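Local atomic coordinates of macromomycin (Streptomyces macromomyceticus, PDB entry 2MCM), a protein that binds non-covalently the cytotoxic, DNA-cleaving chromophore of the antibiotic auromomycin as its apoprotein. Residues Val33-Val38 / Leu66-Ser71; Gly3-Pro8 / Ala105-Thr110; Cys46-Ser51 / Gln73-Ala78. All coordinates share one frame; numbering follows the deposited sequence. Where two conformers were deposited one is given.

Interaction 1: residues Val33-Val38 / Leu66-Ser71; sequences VGQCAV and LKVHSS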
loop_
_atom_site.group_PDB
_atom_site.type_symbol
_atom_site.label_atom_id
_atom_site.label_comp_id
_atom_site.label_asym_id
_atom_site.label_seq_id
_atom_site.Cartn_x
_atom_site.Cartn_y
_atom_site.Cartn_z
ATOM N N VAL A 33 0.578 0.848 -5.840
ATOM C CA VAL A 33 -0.408 0.646 -4.750
ATOM C C VAL A 33 -0.079 -0.573 -3.989
ATOM O O VAL A 33 0.213 -1.682 -4.640
ATOM C CB VAL A 33 -1.813 0.548 -5.398
ATOM C CG1 VAL A 33 -2.848 0.349 -4.278
ATOM C CG2 VAL A 33 -2.164 1.780 -6.212
ATOM N N GLY A 34 0.047 -0.616 -2.671
ATOM C CA GLY A 34 0.415 -1.884 -2.012
ATOM C C GLY A 34 0.208 -1.847 -0.512
ATOM O O GLY A 34 -0.104 -0.783 0.071
ATOM N N GLN A 35 0.363 -2.996 0.096
ATOM C CA GLN A 35 0.274 -3.167 1.564
ATOM C C GLN A 35 1.711 -3.323 2.025
ATOM O O GLN A 35 2.527 -4.105 1.529
ATOM C CB GLN A 35 -0.534 -4.455 1.892
ATOM C CG GLN A 35 -0.582 -4.757 3.372
ATOM C CD GLN A 35 -1.307 -6.035 3.757
ATOM O OE1 GLN A 35 -1.785 -6.742 2.827
ATOM N NE2 GLN A 35 -1.375 -6.308 5.037
ATOM N N CYS A 36 2.105 -2.488 3.016
ATOM C CA CYS A 36 3.499 -2.452 3.483
ATOM C C CYS A 36 3.621 -2.309 5.004
ATOM O O CYS A 36 2.610 -2.058 5.655
ATOM C CB CYS A 36 4.167 -1.191 2.860
ATOM S SG CYS A 36 4.066 -1.029 1.044
ATOM N N ALA A 37 4.841 -2.395 5.485
ATOM C CA ALA A 37 5.106 -2.234 6.923
ATOM C C ALA A 37 6.584 -1.860 6.998
ATOM O O ALA A 37 7.318 -2.049 6.077
ATOM C CB ALA A 37 4.912 -3.554 7.684
ATOM N N VAL A 38 6.939 -1.324 8.182
ATOM C CA VAL A 38 8.379 -1.005 8.412
ATOM C C VAL A 38 8.970 -2.303 8.973
ATOM O O VAL A 38 8.573 -2.793 10.064
ATOM C CB VAL A 38 8.515 0.208 9.382
ATOM C CG1 VAL A 38 10.007 0.333 9.745
ATOM C CG2 VAL A 38 8.029 1.485 8.778
ATOM N N LEU A 66 -7.495 -3.292 -3.682
ATOM C CA LEU A 66 -6.322 -3.946 -3.184
ATOM C C LEU A 66 -6.721 -5.095 -2.249
ATOM O O LEU A 66 -7.503 -4.817 -1.339
ATOM C CB LEU A 66 -5.418 -2.881 -2.421
ATOM C CG LEU A 66 -4.193 -3.462 -1.766
ATOM C CD1 LEU A 66 -3.152 -3.944 -2.738
ATOM C CD2 LEU A 66 -3.548 -2.416 -0.815
ATOM N N LYS A 67 -6.186 -6.289 -2.500
ATOM C CA LYS A 67 -6.515 -7.390 -1.561
ATOM C C LYS A 67 -5.505 -7.370 -0.431
ATOM O O LYS A 67 -4.259 -7.433 -0.749
ATOM C CB LYS A 67 -6.495 -8.712 -2.362
ATOM C CG LYS A 67 -7.225 -9.787 -1.517
ATOM C CD LYS A 67 -7.346 -11.117 -2.293
ATOM C CE LYS A 67 -8.153 -10.948 -3.571
ATOM N NZ LYS A 67 -8.441 -12.321 -4.210
ATOM N N VAL A 68 -5.902 -7.339 0.817
ATOM C CA VAL A 68 -4.939 -7.301 1.937
ATOM C C VAL A 68 -4.938 -8.598 2.708
ATOM O O VAL A 68 -5.927 -9.369 2.696
ATOM C CB VAL A 68 -5.209 -6.116 2.924
ATOM C CG1 VAL A 68 -4.981 -4.798 2.172
ATOM C CG2 VAL A 68 -6.588 -6.230 3.556
ATOM N N HIS A 69 -3.845 -8.865 3.370
ATOM C CA HIS A 69 -3.663 -10.108 4.132
ATOM C C HIS A 69 -3.061 -9.801 5.502
ATOM O O HIS A 69 -2.307 -8.851 5.693
ATOM C CB HIS A 69 -2.735 -11.087 3.368
ATOM C CG HIS A 69 -3.298 -11.480 2.008
ATOM N ND1 HIS A 69 -3.100 -10.878 0.841
ATOM C CD2 HIS A 69 -4.175 -12.506 1.767
ATOM C CE1 HIS A 69 -3.799 -11.499 -0.127
ATOM N NE2 HIS A 69 -4.456 -12.504 0.439
ATOM N N SER A 70 -3.514 -10.610 6.464
ATOM C CA SER A 70 -3.053 -10.313 7.857
ATOM C C SER A 70 -1.613 -10.638 8.065
ATOM O O SER A 70 -1.035 -10.097 9.039
ATOM C CB SER A 70 -3.971 -10.939 8.920
ATOM O OG SER A 70 -4.000 -12.335 8.664
ATOM N N SER A 71 -1.035 -11.492 7.251
ATOM C CA SER A 71 0.410 -11.796 7.292
ATOM C C SER A 71 0.820 -11.837 5.821
ATOM O O SER A 71 -0.005 -12.314 4.965
ATOM C CB SER A 71 0.795 -13.080 7.982
ATOM O OG SER A 71 0.506 -13.025 9.379
HETATM O O HOH W 1 -1.398 -8.526 0.730
#

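Interaction 2: residues Gly3-Pro8 / Ala105-Thr110; sequences GVTVTP and AAQAIT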
loop_
_atom_site.group_PDB
_atom_site.type_symbol
_atom_site.label_atom_id
_atom_site.label_comp_id
_atom_site.label_asym_id
_atom_site.label_seq_id
_atom_site.Cartn_x
_atom_site.Cartn_y
_atom_site.Cartn_z
ATOM N N GLY A 3 -3.376 12.722 -0.991
ATOM C CA GLY A 3 -4.184 12.346 0.185
ATOM C C GLY A 3 -4.772 10.932 -0.209
ATOM O O GLY A 3 -5.005 10.754 -1.408
ATOM N N VAL A 4 -4.937 10.141 0.811
ATOM C CA VAL A 4 -5.490 8.784 0.475
ATOM C C VAL A 4 -6.507 8.425 1.571
ATOM O O VAL A 4 -6.356 8.824 2.745
ATOM C CB VAL A 4 -4.346 7.747 0.474
ATOM C CG1 VAL A 4 -3.942 7.374 1.892
ATOM C CG2 VAL A 4 -4.759 6.498 -0.317
ATOM N N THR A 5 -7.474 7.650 1.188
ATOM C CA THR A 5 -8.469 7.097 2.103
ATOM C C THR A 5 -8.539 5.585 1.740
ATOM O O THR A 5 -8.462 5.292 0.546
ATOM C CB THR A 5 -9.855 7.795 1.800
ATOM O OG1 THR A 5 -10.611 7.392 3.026
ATOM C CG2 THR A 5 -10.551 7.377 0.555
ATOM N N VAL A 6 -8.538 4.753 2.722
ATOM C CA VAL A 6 -8.661 3.265 2.514
ATOM C C VAL A 6 -9.967 2.852 3.184
ATOM O O VAL A 6 -10.139 3.154 4.375
ATOM C CB VAL A 6 -7.476 2.577 3.100
ATOM C CG1 VAL A 6 -7.583 1.026 2.992
ATOM C CG2 VAL A 6 -6.130 3.007 2.523
ATOM N N THR A 7 -10.834 2.194 2.391
ATOM C CA THR A 7 -12.132 1.801 2.983
ATOM C C THR A 7 -12.482 0.350 2.699
ATOM O O THR A 7 -12.425 -0.004 1.524
ATOM C CB THR A 7 -13.252 2.653 2.216
ATOM O OG1 THR A 7 -12.917 4.053 2.381
ATOM C CG2 THR A 7 -14.628 2.316 2.793
ATOM N N PRO A 8 -12.769 -0.445 3.692
ATOM C CA PRO A 8 -12.726 -0.105 5.112
ATOM C C PRO A 8 -11.233 -0.140 5.526
ATOM O O PRO A 8 -10.380 -0.628 4.745
ATOM C CB PRO A 8 -13.444 -1.256 5.830
ATOM C CG PRO A 8 -13.578 -2.358 4.841
ATOM C CD PRO A 8 -13.156 -1.866 3.453
ATOM N N ALA A 105 0.950 8.640 -0.395
ATOM C CA ALA A 105 0.400 8.711 0.978
ATOM C C ALA A 105 0.003 7.297 1.396
ATOM O O ALA A 105 -0.116 6.411 0.483
ATOM C CB ALA A 105 -0.858 9.573 0.886
ATOM N N ALA A 106 -0.221 7.058 2.642
ATOM C CA ALA A 106 -0.591 5.748 3.143
ATOM C C ALA A 106 -1.482 5.922 4.363
ATOM O O ALA A 106 -1.525 6.968 5.043
ATOM C CB ALA A 106 0.617 4.862 3.477
ATOM N N GLN A 107 -2.285 4.893 4.652
ATOM C CA GLN A 107 -3.160 4.885 5.815
ATOM C C GLN A 107 -2.952 3.645 6.643
ATOM O O GLN A 107 -2.967 2.495 6.018
ATOM C CB GLN A 107 -4.614 5.041 5.415
ATOM C CG GLN A 107 -5.579 4.921 6.596
ATOM C CD GLN A 107 -6.984 5.257 6.190
ATOM O OE1 GLN A 107 -7.366 5.771 5.152
ATOM N NE2 GLN A 107 -7.912 5.045 7.123
ATOM N N ALA A 108 -2.707 3.631 7.911
ATOM C CA ALA A 108 -2.508 2.445 8.763
ATOM C C ALA A 108 -3.883 1.671 8.776
ATOM O O ALA A 108 -4.939 2.284 8.731
ATOM C CB ALA A 108 -2.197 3.010 10.170
ATOM N N ILE A 109 -3.690 0.331 8.726
ATOM C CA ILE A 109 -4.963 -0.483 8.721
ATOM C C ILE A 109 -4.799 -1.463 9.873
ATOM O O ILE A 109 -3.701 -1.761 10.368
ATOM C CB ILE A 109 -5.095 -1.200 7.331
ATOM C CG1 ILE A 109 -3.842 -2.074 7.160
ATOM C CG2 ILE A 109 -5.398 -0.210 6.211
ATOM C CD1 ILE A 109 -3.977 -2.980 5.843
ATOM N N THR A 110 -5.955 -2.037 10.299
ATOM C CA THR A 110 -5.893 -3.014 11.368
ATOM C C THR A 110 -6.806 -4.217 10.992
ATOM O O THR A 110 -7.790 -4.014 10.312
ATOM C CB THR A 110 -6.386 -2.469 12.746
ATOM O OG1 THR A 110 -7.794 -2.215 12.657
ATOM C CG2 THR A 110 -5.668 -1.140 13.152
HETATM O O HOH W 2 -11.126 4.789 6.524
#

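Interaction 3: residues Cys46-Ser51 / Gln73-Ala78; sequences CDATTS and QAVVGA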
loop_
_atom_site.group_PDB
_atom_site.type_symbol
_atom_site.label_atom_id
_atom_site.label_comp_id
_atom_site.label_asym_id
_atom_site.label_seq_id
_atom_site.Cartn_x
_atom_site.Cartn_y
_atom_site.Cartn_z
ATOM N N CYS A 46 6.974 -4.519 1.345
ATOM C CA CYS A 46 5.577 -4.580 0.893
ATOM C C CYS A 46 5.282 -5.986 0.276
ATOM O O CYS A 46 6.237 -6.690 -0.057
ATOM C CB CYS A 46 5.313 -3.562 -0.212
ATOM S SG CYS A 46 5.779 -1.861 0.292
ATOM N N ASP A 47 4.034 -6.265 0.089
ATOM C CA ASP A 47 3.564 -7.556 -0.529
ATOM C C ASP A 47 3.606 -7.329 -2.037
ATOM O O ASP A 47 2.766 -6.656 -2.587
ATOM C CB ASP A 47 2.204 -7.915 0.023
ATOM C CG ASP A 47 1.781 -9.354 -0.387
ATOM O OD1 ASP A 47 2.493 -9.852 -1.272
ATOM O OD2 ASP A 47 0.839 -9.852 0.198
ATOM N N ALA A 48 4.560 -8.012 -2.677
ATOM C CA ALA A 48 4.662 -7.881 -4.135
ATOM C C ALA A 48 3.567 -8.717 -4.796
ATOM O O ALA A 48 3.298 -8.369 -5.957
ATOM C CB ALA A 48 6.067 -8.349 -4.603
ATOM N N THR A 49 2.963 -9.644 -4.114
ATOM C CA THR A 49 1.910 -10.470 -4.805
ATOM C C THR A 49 0.628 -9.735 -4.975
ATOM O O THR A 49 -0.161 -10.080 -5.905
ATOM C CB THR A 49 1.694 -11.838 -4.046
ATOM O OG1 THR A 49 0.961 -11.577 -2.816
ATOM C CG2 THR A 49 3.031 -12.531 -3.762
ATOM N N THR A 50 0.324 -8.736 -4.162
ATOM C CA THR A 50 -0.924 -8.037 -4.302
ATOM C C THR A 50 -0.797 -6.582 -4.795
ATOM O O THR A 50 -1.780 -5.922 -4.984
ATOM C CB THR A 50 -1.780 -8.033 -2.975
ATOM O OG1 THR A 50 -0.857 -7.473 -1.965
ATOM C CG2 THR A 50 -2.200 -9.446 -2.491
ATOM N N SER A 51 0.458 -6.160 -4.983
ATOM C CA SER A 51 0.642 -4.744 -5.406
ATOM C C SER A 51 0.253 -4.559 -6.836
ATOM O O SER A 51 0.206 -5.543 -7.643
ATOM C CB SER A 51 2.117 -4.457 -5.130
ATOM O OG SER A 51 2.398 -3.129 -5.471
ATOM N N GLN A 73 4.510 -12.009 2.909
ATOM C CA GLN A 73 5.950 -12.101 2.699
ATOM C C GLN A 73 6.327 -10.729 2.106
ATOM O O GLN A 73 5.813 -10.296 1.070
ATOM C CB GLN A 73 6.350 -13.167 1.656
ATOM C CG GLN A 73 6.079 -14.589 2.145
ATOM C CD GLN A 73 6.644 -14.784 3.529
ATOM O OE1 GLN A 73 7.889 -14.501 3.700
ATOM N NE2 GLN A 73 5.865 -15.171 4.543
ATOM N N ALA A 74 7.189 -10.056 2.860
ATOM C CA ALA A 74 7.578 -8.703 2.406
ATOM C C ALA A 74 8.811 -8.764 1.501
ATOM O O ALA A 74 9.664 -9.637 1.746
ATOM C CB ALA A 74 7.889 -7.874 3.650
ATOM N N VAL A 75 8.809 -7.870 0.506
ATOM C CA VAL A 75 10.000 -7.720 -0.362
ATOM C C VAL A 75 10.521 -6.261 -0.083
ATOM O O VAL A 75 9.641 -5.430 0.259
ATOM C CB VAL A 75 9.771 -8.008 -1.822
ATOM C CG1 VAL A 75 9.131 -9.399 -1.996
ATOM C CG2 VAL A 75 8.827 -6.988 -2.453
ATOM N N VAL A 76 11.832 -6.119 -0.149
ATOM C CA VAL A 76 12.428 -4.760 0.099
ATOM C C VAL A 76 13.281 -4.308 -1.062
ATOM O O VAL A 76 13.844 -5.120 -1.822
ATOM C CB VAL A 76 13.274 -4.857 1.410
ATOM C CG1 VAL A 76 12.410 -5.053 2.641
ATOM C CG2 VAL A 76 14.371 -5.898 1.329
ATOM N N GLY A 77 13.436 -3.000 -1.235
ATOM C CA GLY A 77 14.307 -2.455 -2.284
ATOM C C GLY A 77 13.584 -2.433 -3.613
ATOM O O GLY A 77 12.430 -2.828 -3.720
ATOM N N ALA A 78 14.334 -1.990 -4.633
ATOM C CA ALA A 78 13.775 -1.874 -5.993
ATOM C C ALA A 78 13.821 -3.145 -6.795
ATOM O O ALA A 78 13.083 -3.314 -7.788
ATOM C CB ALA A 78 14.534 -0.736 -6.706
HETATM O O HOH W 3 5.635 -10.488 -1.642
#

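Interaction 1: residues Val33-Val38 / Leu66-Ser71
The side-chain amide of Gln-35 reaches across to the backbone of His-69 and pairs with it at both ends. OE1 of Gln-35 accepts from N of His-69 at 3.0 Å, the donor lying in the carbonyl plane on a lone pair, while NE2 of Gln-35 donates to O of His-69 at 2.8 Å along a nearly straight bond (165° at the hydrogen). The amide gets there on an extended chain: CG stands trans to the backbone N (chi1 176°) and chi2 stays trans, so the group projects straight out of strand 30-40. Water 1 lies 2.8 Å from OE1 of Gln-35 and probably donates to it, though other acceptors are in its reach; it sits in the ring plane at the edge of His-69, 2.9 Å from ND1. Over one face of the amide, CB of Val-68 comes within 3.5 Å of OE1 of Gln-35. Farther back along the strands the contact turns apolar: CD2 of Leu-66 rests 3.8 Å from C of Gly-34, and its side chain continues onto Ala-95 of strand 93-98. Gln-35 is buried, and its side chain also touches Cys-88 and Phe-111. With the backbone N-H and C=O of one residue matched, the amide's flip state is fixed, and a glutamine side chain does for His-69 what a neighbouring strand's backbone would do in a sheet.

Interaction 2: residues Gly3-Pro8 / Ala105-Thr110
Strands 3-7 and 105-109 run in roughly the same direction, their axes 6.1 Å apart at closest and crossing at -33°, with no backbone-to-backbone hydrogen bond between them. Side chains bridge the gap instead. In the conformer given, CG1 of Val-4 lies over the chain at Ala-106, 3.8 Å from its C. Next along, the side chains of Val-6 and Gln-107 lie alongside each other, pointing opposite ways, with CG2 of Val-6 3.8 Å from CB of Gln-107. With chi1 at 175° and the chain extended, Gln-107 carries its amide to the backbone of strand 3-7, where OE1 accepts from N of Val-6 at 2.9 Å; the donor stands 45° above the carbonyl plane. Water 2 completes the link, donating a hydrogen bond to O of Val-6 and accepting a longer one (3.3 Å) from NE2 of Gln-107. CG1 of Val-6 then meets CG2 of Ile-109 at 4.1 Å, the side chains crossing at about a right angle. Strand 3-7 edges the three-stranded sheet, bonded to 16-23, while 104-109 pairs with 93-98 in the larger sheet; Val-4 and Val-6 also pack on Leu-97 and Ala-95 there.

Interaction 3: residues Cys46-Ser51 / Gln73-Ala78
Strands 43-47 and 71-76 meet antiparallel here, Cys-46 and Val-75 forming a hydrogen-bonded pair: N of Cys-46 donates to O of Val-75 at 3.0 Å, and N of Val-75 returns the bond to O of Cys-46 at 2.9 Å. The CA of Ala-74 also approaches that carbonyl oxygen of Cys-46, at 3.5 Å, in a CA-H...O contact. Cys-46 and Val-75 direct their side chains to the same face of the sheet. On Val-75, chi1 of -53° puts CG1 anti to the carbonyl carbon and leaves CG2 between the backbone N and the carbonyl carbon, which turns the CG2 branch across to the other chain; it touches CB of Ala-48 at 3.8 Å and lies alongside O of Cys-46. Beyond Cys-46 the strands separate, and water 3 spans the opening, accepting from N of Ala-48 and donating to O of Gln-73 at 2.7 Å. The chain then folds back on itself. OD1 of Asp-47 takes N of Thr-49 at 2.9 Å and the hydroxyl OG1 of Thr-49 at 2.8 Å, both out of the carboxylate plane on the same face, the hydroxyl on the syn side. Two donors on one oxygen hold the carboxylate against rotation and keep Thr-49 close to it. The side chain of Gln-73 leads away, its NE2 hydrogen-bonded to OG1 of Thr-85 in strand 81-87. Cys-46 is disulfide-bonded to Cys-36, a covalent cross-link between neighbouring strands 30-40 and 43-47. The bond from Thr-49 N to OD1 of Asp-47 makes an Asx turn, which here carries the chain out of an antiparallel ladder within the all-beta, immunoglobulin-like fold of the neocarzinostatin family.

From the N terminus, strand 3-7 is the first to be used, and interaction 2 joins it to strand 104-109, closing a loop over almost the whole chain; the other two contacts fall within that span. Interaction 1 links strand 30-40 to residues 66-71, and interaction 3 links 43-47 to 71-76, so their segments alternate and the two loops cross. Interactions 1 and 2 both bring the three-stranded sheet against the larger one, meeting where Val-68 packs on Ile-109. Interaction 3 lies within the larger sheet, about 18 Å from interaction 2 between centres, and connects to interaction 1 through the Cys-36 to Cys-46 disulfide.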